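Local coordinates for Lmo2125 protein (PDB 5TU0) that probably serves as the maltose-binding lipoprotein of a bacterial sugar importer, capturing maltose at the cell membrane for uptake, at residues W276-S279 against N284-V287; T200-W205 against N357-A362; Q227-K232 against K247-N252. The protein carries 2 engineered substitutions. All blocks are in the same frame, centred on the assembly; numbering follows the deposited sequence.

Contact 1: W276-S279 against N284-V287. With TTN (tartronate), chain C.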
ATOM      1  N   TRP A 276      -5.469  -6.702 -11.917  1.00 23.05           N
ATOM      2  CA  TRP A 276      -5.262  -6.973 -13.313  1.00 23.55           C
ATOM      3  C   TRP A 276      -6.164  -5.999 -14.085  1.00 23.99           C
ATOM      4  O   TRP A 276      -7.315  -5.760 -13.693  1.00 24.11           O
ATOM      5  CB  TRP A 276      -5.625  -8.423 -13.646  1.00 24.29           C
ATOM      6  CG  TRP A 276      -4.593  -9.398 -13.254  1.00 25.22           C
ATOM      7  CD1 TRP A 276      -4.504 -10.089 -12.090  1.00 25.93           C
ATOM      8  CD2 TRP A 276      -3.482  -9.811 -14.058  1.00 26.66           C
ATOM      9  NE1 TRP A 276      -3.403 -10.932 -12.124  1.00 27.23           N
ATOM     10  CE2 TRP A 276      -2.751 -10.758 -13.314  1.00 27.04           C
ATOM     11  CE3 TRP A 276      -3.035  -9.460 -15.330  1.00 27.11           C
ATOM     12  CZ2 TRP A 276      -1.603 -11.378 -13.815  1.00 27.69           C
ATOM     13  CZ3 TRP A 276      -1.888 -10.069 -15.831  1.00 28.12           C
ATOM     14  CH2 TRP A 276      -1.188 -11.015 -15.067  1.00 27.38           C
ATOM     15  N   VAL A 277      -5.632  -5.427 -15.161  1.00 24.03           N
ATOM     16  CA  VAL A 277      -6.365  -4.466 -15.968  1.00 23.58           C
ATOM     17  C   VAL A 277      -6.301  -4.842 -17.434  1.00 24.11           C
ATOM     18  O   VAL A 277      -5.409  -5.593 -17.838  1.00 24.34           O
ATOM     19  CB  VAL A 277      -5.836  -3.036 -15.757  1.00 23.27           C
ATOM     20  CG1 VAL A 277      -5.913  -2.674 -14.274  1.00 23.02           C
ATOM     21  CG2 VAL A 277      -4.400  -2.862 -16.260  1.00 23.38           C
ATOM     22  N   VAL A 278      -7.260  -4.331 -18.213  1.00 24.41           N
ATOM     23  CA  VAL A 278      -7.369  -4.607 -19.659  1.00 25.32           C
ATOM     24  C   VAL A 278      -7.184  -3.319 -20.437  1.00 25.11           C
ATOM     25  O   VAL A 278      -7.820  -2.309 -20.140  1.00 25.71           O
ATOM     26  CB  VAL A 278      -8.746  -5.194 -20.013  1.00 25.70           C
ATOM     27  CG1 VAL A 278      -8.886  -5.410 -21.520  1.00 26.88           C
ATOM     28  CG2 VAL A 278      -8.981  -6.482 -19.250  1.00 25.99           C
ATOM     29  N   SER A 279      -6.304  -3.349 -21.431  1.00 25.20           N
ATOM     30  CA  SER A 279      -6.093  -2.203 -22.300  1.00 25.26           C
ATOM     31  C   SER A 279      -7.396  -1.828 -23.014  1.00 26.17           C
ATOM     32  O   SER A 279      -8.072  -2.694 -23.564  1.00 25.16           O
ATOM     33  CB  SER A 279      -5.032  -2.544 -23.345  1.00 25.92           C
ATOM     34  OG  SER A 279      -4.937  -1.544 -24.337  1.00 26.52           O
ATOM     35  N   ASN A 284      -8.868  -7.788 -28.197  1.00 33.00           N
ATOM     36  CA  ASN A 284      -9.178  -9.095 -27.624  1.00 32.90           C
ATOM     37  C   ASN A 284      -9.840  -8.971 -26.248  1.00 30.99           C
ATOM     38  O   ASN A 284      -9.526  -9.735 -25.335  1.00 29.61           O
ATOM     39  CB  ASN A 284      -7.875  -9.877 -27.473  1.00 33.23           C
ATOM     40  CG  ASN A 284      -7.128 -10.044 -28.787  1.00 35.30           C
ATOM     41  OD1 ASN A 284      -7.585 -10.739 -29.685  1.00 35.80           O
ATOM     42  ND2 ASN A 284      -5.953  -9.446 -28.877  1.00 35.87           N
ATOM     43  N   LYS A 285     -10.754  -8.017 -26.106  1.00 31.17           N
ATOM     44  CA  LYS A 285     -11.408  -7.768 -24.818  1.00 30.60           C
ATOM     45  C   LYS A 285     -12.219  -8.933 -24.210  1.00 31.22           C
ATOM     46  O   LYS A 285     -12.242  -9.082 -22.986  1.00 29.06           O
ATOM     47  CB  LYS A 285     -12.249  -6.499 -24.882  1.00 30.49           C
ATOM     48  CG  LYS A 285     -11.408  -5.251 -25.079  1.00 30.85           C
ATOM     49  CD  LYS A 285     -12.230  -3.981 -24.949  1.00 31.49           C
ATOM     50  CE  LYS A 285     -11.387  -2.779 -25.310  1.00 32.10           C
ATOM     51  NZ  LYS A 285     -12.168  -1.527 -25.242  1.00 33.63           N
ATOM     52  N   ASP A 286     -12.879  -9.749 -25.041  1.00 33.27           N
ATOM     53  CA  ASP A 286     -13.647 -10.897 -24.519  1.00 34.68           C
ATOM     54  C   ASP A 286     -12.687 -11.897 -23.889  1.00 32.84           C
ATOM     55  O   ASP A 286     -12.912 -12.340 -22.768  1.00 31.04           O
ATOM     56  CB  ASP A 286     -14.484 -11.600 -25.605  1.00 38.15           C
ATOM     57  CG  ASP A 286     -15.639 -10.751 -26.117  1.00 42.43           C
ATOM     58  OD1 ASP A 286     -16.091  -9.824 -25.405  1.00 44.39           O
ATOM     59  OD2 ASP A 286     -16.122 -11.044 -27.242  1.00 46.91           O
ATOM     60  N   VAL A 287     -11.617 -12.250 -24.606  1.00 31.79           N
ATOM     61  CA  VAL A 287     -10.625 -13.180 -24.057  1.00 30.62           C
ATOM     62  C   VAL A 287      -9.919 -12.561 -22.842  1.00 28.95           C
ATOM     63  O   VAL A 287      -9.632 -13.269 -21.873  1.00 27.08           O
ATOM     64  CB  VAL A 287      -9.603 -13.657 -25.105  1.00 31.54           C
ATOM     65  CG1 VAL A 287      -8.569 -14.569 -24.465  1.00 31.43           C
ATOM     66  CG2 VAL A 287     -10.315 -14.411 -26.221  1.00 33.03           C
TER
HETATM   67  C1  TTN C 502     -13.248  -8.538 -28.670  1.00 60.37           C
HETATM   68  C2  TTN C 502     -13.249  -7.447 -29.713  1.00 60.65           C
HETATM   69  C3  TTN C 502     -12.674  -6.158 -29.190  1.00 60.46           C
HETATM   70  O1  TTN C 502     -13.932  -8.366 -27.639  1.00 60.52           O
HETATM   71  O2  TTN C 502     -12.568  -9.575 -28.855  1.00 59.73           O
HETATM   72  O3  TTN C 502     -12.496  -7.839 -30.871  1.00 60.79           O
HETATM   73  O4  TTN C 502     -11.898  -6.191 -28.212  1.00 52.10           O
HETATM   74  O5  TTN C 502     -12.987  -5.093 -29.767  1.00 64.51           O

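Contact 2: T200-W205 against N357-A362. Engineered in segment 357-362: Lys359 (natural residue Met).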
ATOM      1  N   THR A 200      -0.182  15.391  17.046  1.00 24.71           N
ATOM      2  CA  THR A 200       0.336  15.678  18.391  1.00 25.66           C
ATOM      3  C   THR A 200       1.066  14.463  18.967  1.00 25.51           C
ATOM      4  O   THR A 200       2.146  14.608  19.531  1.00 25.23           O
ATOM      5  CB  THR A 200      -0.800  16.141  19.342  1.00 26.38           C
ATOM      6  OG1 THR A 200      -1.443  17.289  18.782  1.00 25.93           O
ATOM      7  CG2 THR A 200      -0.268  16.511  20.731  1.00 27.66           C
ATOM      8  N   TYR A 201       0.475  13.279  18.823  1.00 24.84           N
ATOM      9  CA  TYR A 201       1.100  12.043  19.283  1.00 24.90           C
ATOM     10  C   TYR A 201       2.436  11.788  18.562  1.00 24.26           C
ATOM     11  O   TYR A 201       3.462  11.465  19.201  1.00 23.93           O
ATOM     12  CB  TYR A 201       0.164  10.845  19.118  1.00 24.69           C
ATOM     13  CG  TYR A 201       0.742   9.612  19.713  1.00 24.63           C
ATOM     14  CD1 TYR A 201       0.788   9.444  21.109  1.00 25.22           C
ATOM     15  CD2 TYR A 201       1.294   8.609  18.906  1.00 25.46           C
ATOM     16  CE1 TYR A 201       1.346   8.316  21.665  1.00 24.84           C
ATOM     17  CE2 TYR A 201       1.857   7.469  19.470  1.00 23.99           C
ATOM     18  CZ  TYR A 201       1.874   7.326  20.839  1.00 24.47           C
ATOM     19  OH  TYR A 201       2.450   6.195  21.399  1.00 23.40           O
ATOM     20  N   ALA A 202       2.440  11.961  17.252  1.00 23.05           N
ATOM     21  CA  ALA A 202       3.677  11.788  16.467  1.00 23.36           C
ATOM     22  C   ALA A 202       4.782  12.744  16.923  1.00 23.75           C
ATOM     23  O   ALA A 202       5.945  12.355  17.039  1.00 23.04           O
ATOM     24  CB  ALA A 202       3.407  11.971  14.973  1.00 22.63           C
ATOM     25  N   THR A 203       4.396  13.989  17.191  1.00 23.47           N
ATOM     26  CA  THR A 203       5.326  15.013  17.588  1.00 24.97           C
ATOM     27  C   THR A 203       6.034  14.630  18.900  1.00 26.66           C
ATOM     28  O   THR A 203       7.215  14.949  19.070  1.00 26.61           O
ATOM     29  CB  THR A 203       4.603  16.380  17.668  1.00 25.06           C
ATOM     30  OG1 THR A 203       4.073  16.710  16.359  1.00 25.94           O
ATOM     31  CG2 THR A 203       5.529  17.488  18.097  1.00 26.51           C
ATOM     32  N   LYS A 204       5.328  13.937  19.795  1.00 27.67           N
ATOM     33  CA  LYS A 204       5.934  13.503  21.072  1.00 30.21           C
ATOM     34  C   LYS A 204       7.095  12.537  20.794  1.00 28.72           C
ATOM     35  O   LYS A 204       8.151  12.625  21.433  1.00 28.70           O
ATOM     36  CB  LYS A 204       4.909  12.829  21.996  1.00 32.83           C
ATOM     37  CG  LYS A 204       3.706  13.663  22.418  1.00 36.23           C
ATOM     38  CD  LYS A 204       4.047  14.845  23.302  1.00 41.28           C
ATOM     39  CE  LYS A 204       2.777  15.548  23.777  1.00 44.91           C
ATOM     40  NZ  LYS A 204       3.096  16.858  24.427  1.00 48.11           N
ATOM     41  N   TRP A 205       6.904  11.611  19.849  1.00 27.51           N
ATOM     42  CA  TRP A 205       7.984  10.684  19.483  1.00 27.09           C
ATOM     43  C   TRP A 205       9.164  11.438  18.864  1.00 27.35           C
ATOM     44  O   TRP A 205      10.313  11.239  19.268  1.00 27.71           O
ATOM     45  CB  TRP A 205       7.488   9.581  18.548  1.00 26.95           C
ATOM     46  CG  TRP A 205       6.727   8.489  19.275  1.00 27.21           C
ATOM     47  CD1 TRP A 205       5.383   8.467  19.577  1.00 27.27           C
ATOM     48  CD2 TRP A 205       7.273   7.259  19.778  1.00 27.52           C
ATOM     49  NE1 TRP A 205       5.074   7.300  20.251  1.00 27.69           N
ATOM     50  CE2 TRP A 205       6.214   6.545  20.385  1.00 27.61           C
ATOM     51  CE3 TRP A 205       8.559   6.699  19.789  1.00 27.89           C
ATOM     52  CZ2 TRP A 205       6.401   5.291  20.988  1.00 27.22           C
ATOM     53  CZ3 TRP A 205       8.745   5.466  20.389  1.00 28.51           C
ATOM     54  CH2 TRP A 205       7.658   4.767  20.970  1.00 28.12           C
ATOM     55  N   ASN A 357       4.522  19.132   4.604  1.00 28.31           N
ATOM     56  CA  ASN A 357       4.593  20.241   5.549  1.00 28.01           C
ATOM     57  C   ASN A 357       3.797  19.978   6.811  1.00 27.29           C
ATOM     58  O   ASN A 357       4.220  20.337   7.911  1.00 25.80           O
ATOM     59  CB  ASN A 357       4.042  21.529   4.941  1.00 29.94           C
ATOM     60  CG  ASN A 357       4.792  21.966   3.710  1.00 30.79           C
ATOM     61  OD1 ASN A 357       5.418  21.163   3.034  1.00 32.15           O
ATOM     62  ND2 ASN A 357       4.731  23.246   3.419  1.00 33.25           N
ATOM     63  N   LEU A 358       2.620  19.391   6.628  1.00 26.17           N
ATOM     64  CA  LEU A 358       1.730  19.084   7.727  1.00 26.94           C
ATOM     65  C   LEU A 358       2.458  18.307   8.827  1.00 26.36           C
ATOM     66  O   LEU A 358       2.397  18.685  10.002  1.00 28.19           O
ATOM     67  CB  LEU A 358       0.515  18.306   7.212  1.00 27.45           C
ATOM     68  CG  LEU A 358      -0.541  17.828   8.214  1.00 28.73           C
ATOM     69  CD1 LEU A 358      -1.907  17.744   7.546  1.00 29.39           C
ATOM     70  CD2 LEU A 358      -0.163  16.496   8.865  1.00 29.14           C
ATOM     71  N   LYS A 359       3.145  17.240   8.446  1.00 25.39           N
ATOM     72  CA  LYS A 359       3.881  16.439   9.418  1.00 25.14           C
ATOM     73  C   LYS A 359       5.216  17.105   9.805  1.00 25.37           C
ATOM     74  O   LYS A 359       5.541  17.174  10.986  1.00 26.88           O
ATOM     75  CB  LYS A 359       4.147  15.022   8.897  1.00 24.54           C
ATOM     76  CG  LYS A 359       2.909  14.109   8.699  1.00 25.20           C
ATOM     77  CD  LYS A 359       2.050  13.843   9.960  1.00 23.68           C
ATOM     78  CE  LYS A 359       2.823  13.220  11.135  1.00 26.14           C
ATOM     79  NZ  LYS A 359       3.695  14.180  11.907  1.00 27.21           N
ATOM     80  N   PHE A 360       5.965  17.632   8.837  1.00 22.42           N
ATOM     81  CA  PHE A 360       7.275  18.176   9.142  1.00 23.37           C
ATOM     82  C   PHE A 360       7.280  19.402  10.043  1.00 24.40           C
ATOM     83  O   PHE A 360       8.104  19.479  10.980  1.00 24.34           O
ATOM     84  CB  PHE A 360       8.100  18.499   7.900  1.00 23.78           C
ATOM     85  CG  PHE A 360       9.479  19.020   8.247  1.00 23.83           C
ATOM     86  CD1 PHE A 360      10.502  18.133   8.565  1.00 24.81           C
ATOM     87  CD2 PHE A 360       9.735  20.382   8.311  1.00 24.09           C
ATOM     88  CE1 PHE A 360      11.768  18.596   8.940  1.00 25.38           C
ATOM     89  CE2 PHE A 360      10.990  20.852   8.695  1.00 25.32           C
ATOM     90  CZ  PHE A 360      12.008  19.955   8.989  1.00 25.78           C
ATOM     91  N   ASP A 361       6.409  20.364   9.755  1.00 23.84           N
ATOM     92  CA  ASP A 361       6.393  21.610  10.535  1.00 25.29           C
ATOM     93  C   ASP A 361       6.162  21.335  12.035  1.00 25.13           C
ATOM     94  O   ASP A 361       6.747  22.002  12.878  1.00 25.68           O
ATOM     95  CB  ASP A 361       5.392  22.613   9.975  1.00 25.74           C
ATOM     96  CG  ASP A 361       5.768  23.122   8.557  1.00 25.99           C
ATOM     97  OD1 ASP A 361       6.885  22.851   8.060  1.00 24.73           O
ATOM     98  OD2 ASP A 361       4.923  23.809   7.943  1.00 27.31           O
ATOM     99  N   ALA A 362       5.343  20.325  12.335  1.00 24.92           N
ATOM    100  CA  ALA A 362       5.081  19.898  13.709  1.00 25.30           C
ATOM    101  C   ALA A 362       6.190  18.990  14.239  1.00 25.73           C
ATOM    102  O   ALA A 362       6.651  19.172  15.370  1.00 26.09           O
ATOM    103  CB  ALA A 362       3.736  19.203  13.804  1.00 24.89           C
TER

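Contact 3: Q227-K232 against K247-N252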
ATOM      1  N   GLN A 227      19.281   0.804  11.146  1.00 35.62           N
ATOM      2  CA  GLN A 227      19.126   0.443  12.576  1.00 36.00           C
ATOM      3  C   GLN A 227      18.501  -0.946  12.764  1.00 35.56           C
ATOM      4  O   GLN A 227      18.967  -1.751  13.584  1.00 36.58           O
ATOM      5  CB  GLN A 227      18.299   1.488  13.333  1.00 34.99           C
ATOM      6  CG  GLN A 227      18.933   2.876  13.381  1.00 35.22           C
ATOM      7  CD  GLN A 227      20.211   2.928  14.204  1.00 37.15           C
ATOM      8  OE1 GLN A 227      21.262   3.363  13.715  1.00 38.67           O
ATOM      9  NE2 GLN A 227      20.133   2.487  15.446  1.00 36.38           N
ATOM     10  N   PHE A 228      17.447  -1.237  12.016  1.00 33.74           N
ATOM     11  CA  PHE A 228      16.810  -2.538  12.150  1.00 34.10           C
ATOM     12  C   PHE A 228      17.722  -3.687  11.669  1.00 35.22           C
ATOM     13  O   PHE A 228      17.883  -4.695  12.370  1.00 36.95           O
ATOM     14  CB  PHE A 228      15.477  -2.563  11.409  1.00 32.20           C
ATOM     15  CG  PHE A 228      14.661  -3.778  11.704  1.00 32.28           C
ATOM     16  CD1 PHE A 228      14.075  -3.940  12.940  1.00 31.63           C
ATOM     17  CD2 PHE A 228      14.474  -4.769  10.741  1.00 34.08           C
ATOM     18  CE1 PHE A 228      13.326  -5.063  13.228  1.00 32.33           C
ATOM     19  CE2 PHE A 228      13.711  -5.897  11.020  1.00 33.73           C
ATOM     20  CZ  PHE A 228      13.132  -6.040  12.263  1.00 33.10           C
ATOM     21  N   VAL A 229      18.331  -3.520  10.492  1.00 36.52           N
ATOM     22  CA  VAL A 229      19.216  -4.552   9.900  1.00 38.43           C
ATOM     23  C   VAL A 229      20.489  -4.781  10.723  1.00 40.32           C
ATOM     24  O   VAL A 229      21.101  -5.855  10.636  1.00 41.18           O
ATOM     25  CB  VAL A 229      19.539  -4.253   8.405  1.00 39.23           C
ATOM     26  CG1 VAL A 229      20.579  -5.205   7.847  1.00 42.02           C
ATOM     27  CG2 VAL A 229      18.271  -4.355   7.570  1.00 38.72           C
ATOM     28  N   LYS A 230      20.878  -3.803  11.539  1.00 39.80           N
ATOM     29  CA  LYS A 230      22.057  -3.966  12.389  1.00 40.78           C
ATOM     30  C   LYS A 230      21.725  -4.349  13.826  1.00 39.17           C
ATOM     31  O   LYS A 230      22.610  -4.355  14.683  1.00 39.49           O
ATOM     32  CB  LYS A 230      22.937  -2.710  12.334  1.00 43.31           C
ATOM     33  CG  LYS A 230      23.614  -2.567  10.987  1.00 45.20           C
ATOM     34  CD  LYS A 230      24.447  -1.309  10.881  1.00 47.72           C
ATOM     35  CE  LYS A 230      25.205  -1.302   9.565  1.00 49.94           C
ATOM     36  NZ  LYS A 230      25.931  -0.019   9.371  1.00 51.82           N
ATOM     37  N   GLY A 231      20.466  -4.697  14.088  1.00 36.99           N
ATOM     38  CA  GLY A 231      20.066  -5.121  15.434  1.00 37.32           C
ATOM     39  C   GLY A 231      20.016  -4.021  16.494  1.00 36.76           C
ATOM     40  O   GLY A 231      20.170  -4.306  17.677  1.00 36.30           O
ATOM     41  N   LYS A 232      19.786  -2.776  16.074  1.00 36.16           N
ATOM     42  CA  LYS A 232      19.734  -1.623  16.996  1.00 36.32           C
ATOM     43  C   LYS A 232      18.315  -1.077  17.225  1.00 34.92           C
ATOM     44  O   LYS A 232      18.100  -0.280  18.139  1.00 34.08           O
ATOM     45  CB  LYS A 232      20.654  -0.531  16.476  1.00 38.43           C
ATOM     46  CG  LYS A 232      22.103  -0.987  16.360  1.00 42.02           C
ATOM     47  CD  LYS A 232      22.980   0.081  15.745  1.00 44.69           C
ATOM     48  CE  LYS A 232      24.426  -0.377  15.722  1.00 48.82           C
ATOM     49  NZ  LYS A 232      25.303   0.702  15.202  1.00 51.42           N
ATOM     50  N   LYS A 247      15.449 -10.950   5.212  1.00 47.51           N
ATOM     51  CA  LYS A 247      15.812 -12.365   4.985  1.00 51.58           C
ATOM     52  C   LYS A 247      17.249 -12.454   4.465  1.00 52.86           C
ATOM     53  O   LYS A 247      18.019 -13.302   4.917  1.00 53.53           O
ATOM     54  CB  LYS A 247      14.847 -13.050   4.009  1.00 54.05           C
ATOM     55  CG  LYS A 247      13.461 -13.266   4.592  1.00 55.66           C
ATOM     56  CD  LYS A 247      12.517 -14.034   3.671  1.00 57.78           C
ATOM     57  CE  LYS A 247      12.110 -13.216   2.465  1.00 59.27           C
ATOM     58  NZ  LYS A 247      11.065 -13.901   1.653  1.00 61.71           N
ATOM     59  N   GLU A 248      17.604 -11.567   3.532  1.00 53.97           N
ATOM     60  CA  GLU A 248      18.976 -11.496   2.989  1.00 56.26           C
ATOM     61  C   GLU A 248      20.008 -11.181   4.078  1.00 54.55           C
ATOM     62  O   GLU A 248      21.109 -11.727   4.068  1.00 54.39           O
ATOM     63  CB  GLU A 248      19.082 -10.423   1.897  1.00 58.75           C
ATOM     64  CG  GLU A 248      18.409 -10.760   0.569  1.00 62.19           C
ATOM     65  CD  GLU A 248      19.175 -11.775  -0.273  1.00 67.10           C
ATOM     66  OE1 GLU A 248      20.119 -12.425   0.243  1.00 69.16           O
ATOM     67  OE2 GLU A 248      18.826 -11.924  -1.470  1.00 69.82           O
ATOM     68  N   ALA A 249      19.643 -10.300   5.007  1.00 51.75           N
ATOM     69  CA  ALA A 249      20.532  -9.907   6.106  1.00 51.62           C
ATOM     70  C   ALA A 249      20.497 -10.887   7.299  1.00 52.20           C
ATOM     71  O   ALA A 249      21.132 -10.639   8.324  1.00 50.64           O
ATOM     72  CB  ALA A 249      20.200  -8.496   6.564  1.00 50.28           C
ATOM     73  N   LYS A 250      19.751 -11.986   7.161  1.00 52.92           N
ATOM     74  CA  LYS A 250      19.667 -13.036   8.200  1.00 54.37           C
ATOM     75  C   LYS A 250      19.163 -12.595   9.604  1.00 51.35           C
ATOM     76  O   LYS A 250      19.472 -13.229  10.613  1.00 51.51           O
ATOM     77  CB  LYS A 250      21.002 -13.800   8.306  1.00 57.27           C
ATOM     78  CG  LYS A 250      21.295 -14.687   7.112  1.00 60.55           C
ATOM     79  CD  LYS A 250      22.621 -15.412   7.291  1.00 64.14           C
ATOM     80  CE  LYS A 250      22.746 -16.608   6.361  1.00 67.16           C
ATOM     81  NZ  LYS A 250      22.593 -16.238   4.928  1.00 68.15           N
ATOM     82  N   ILE A 251      18.367 -11.535   9.645  1.00 48.48           N
ATOM     83  CA  ILE A 251      17.777 -11.050  10.888  1.00 46.92           C
ATOM     84  C   ILE A 251      16.687 -12.024  11.286  1.00 45.36           C
ATOM     85  O   ILE A 251      15.869 -12.418  10.452  1.00 45.91           O
ATOM     86  CB  ILE A 251      17.157  -9.634  10.695  1.00 46.57           C
ATOM     87  CG1 ILE A 251      18.248  -8.589  10.443  1.00 48.08           C
ATOM     88  CG2 ILE A 251      16.327  -9.207  11.902  1.00 46.04           C
ATOM     89  CD1 ILE A 251      19.157  -8.336  11.636  1.00 49.18           C
ATOM     90  N   ASN A 252      16.677 -12.434  12.551  1.00 43.98           N
ATOM     91  CA  ASN A 252      15.638 -13.339  13.050  1.00 43.41           C
ATOM     92  C   ASN A 252      14.398 -12.475  13.305  1.00 40.88           C
ATOM     93  O   ASN A 252      14.006 -12.246  14.458  1.00 40.62           O
ATOM     94  CB  ASN A 252      16.113 -14.048  14.327  1.00 44.37           C
ATOM     95  CG  ASN A 252      15.106 -15.052  14.854  1.00 44.67           C
ATOM     96  OD1 ASN A 252      14.174 -15.455  14.152  1.00 44.71           O
ATOM     97  ND2 ASN A 252      15.292 -15.467  16.102  1.00 45.20           N
TER

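Contact 1: W276-S279 against N284-V287
Lys285, in the first turn of helix 285-295, lays its side chain past Val278 and Ser279; Val278 lies on strand 272-278 of the mixed sheet, and a short connection leads from this region into the helix. Lys285 CB starts beside the bound tartronate, 3.4 Å from its O4. With CG next to the backbone N (chi1 -66°), the chain leaves along the anion: Lys285 CG is 3.3 Å from tartronate O4 and also meets Val278 CG1 at 4.4 Å. Lys285 CD is still 4.0 Å from O4 of tartronate. The extended chain then carries Lys285 CE to 3.7 Å from Ser279 O, and NZ ends in a hydrogen bond to Asn280 OD1. Val278 further packs on Ala288 and Leu292 of the same helix. The ligand is held chiefly by backbone: Lys285 N binds tartronate O4 at 3.0 Å in a nearly straight bond (166°), and Asp286 N binds O1 at 3.1 Å with a more bent one (140°). Lys283 O adds a further hydrogen bond. Each carboxylate thus takes one N-H of the first helical turn, just after the N-cap residue Asn284. The positive end of the helix dipole probably aids this grip and may offset the nearby Asp286 carboxylate. Backbone N-H groups therefore grip the anion, while the lysine gives it only methylenes and directs its ammonium to Asn280.

Contact 2: T200-W205 against N357-A362
Helices 193-208 and 348-363 approach each other at Thr203 and Ala362, whose CA atoms are 6.2 Å apart, a close spacing made possible by small side chains. Both branches of Thr203 touch Ala362: Thr203 CG2 lies 3.4 Å from Ala362 O, and Thr203 OG1 is 3.6 Å from Ala362 CB. A chi1 of -61° sets OG1 beside the backbone N, where it hydrogen-bonds back to Ile199 O in its own helix, leaving the methyl to meet the carbonyl. One turn earlier, the engineered Lys359 (Met in nature) folds its chain at chi2, chi3 and chi4, which brings Lys359 NZ to 3.8 Å from the methyl Ala202 CB. Helix 163-172 packs against both sides of this pair, Ser166 touching Lys359 and Leu169 touching Ala202. The contact joins helix 193-208 to helix 348-363, which Ser372 of helix 369-387 touches at Ala362. Across the interface the contacts are van der Waals; the threonine hydroxyl is satisfied within its helix, whereas the buried Lys359 NZ has no modelled partner, a setting that would probably disfavour its charged form.

Contact 3: Q227-K232 against K247-N252
Val229 and Ala249 meet where two helices finish, and each helix is closed by a Schellman motif. In helix 217-229, Gly231 is the C-prime residue, with positive phi: Lys232 N bonds back to Gln227 O at 2.8 Å and Gly231 N to Phe228 O at 3.1 Å. In helix 243-248 the corresponding turn lies at Lys250, also of positive phi, whose N bonds to Lys247 O. These backbone bonds stay inside their own segments; the side chains that meet between the segments are apolar. Val229 CG1 touches Ala249 CB at 3.6 Å, the valine branch reaching it from a position anti to the backbone N (chi1 173°). Ile251 enters alongside, and its CG2 approaches the Phe228 ring obliquely, 4.3 Å from Phe228 CE2. The same ring packs edge-to-face with Tyr246 and touches Tyr119 of strand 105-121, linking the two helix ends to the mixed sheet. The third kind of contact is side chain against backbone. Ile251, with both torsions near -68°, turns its CG1 arm toward the last helical residues, so that Ile251 CD1 comes 3.9 Å from Phe228 O and 3.3 Å from Val229 O.

Overall arrangement
Contact 1 lies across the chain's centre from contacts 2 and 3, their centres 45 and 42 Å from its own, consistent with the two lobes of a solute-binding protein that holds its sugar between them. Contacts 2 and 3 are nearer each other, with centres 28 Å apart and nearest atoms about 11 Å apart, and helices 193-208 and 217-229, one from each, are consecutive in the chain. Contact 2 spans the longest interval: contact 3 and then contact 1 close within it. The mixed sheet joins contact 1, through strand 272-278, to the neighbourhood of contact 3, through strand 105-121, consistent with the several interlobe crossings of this family.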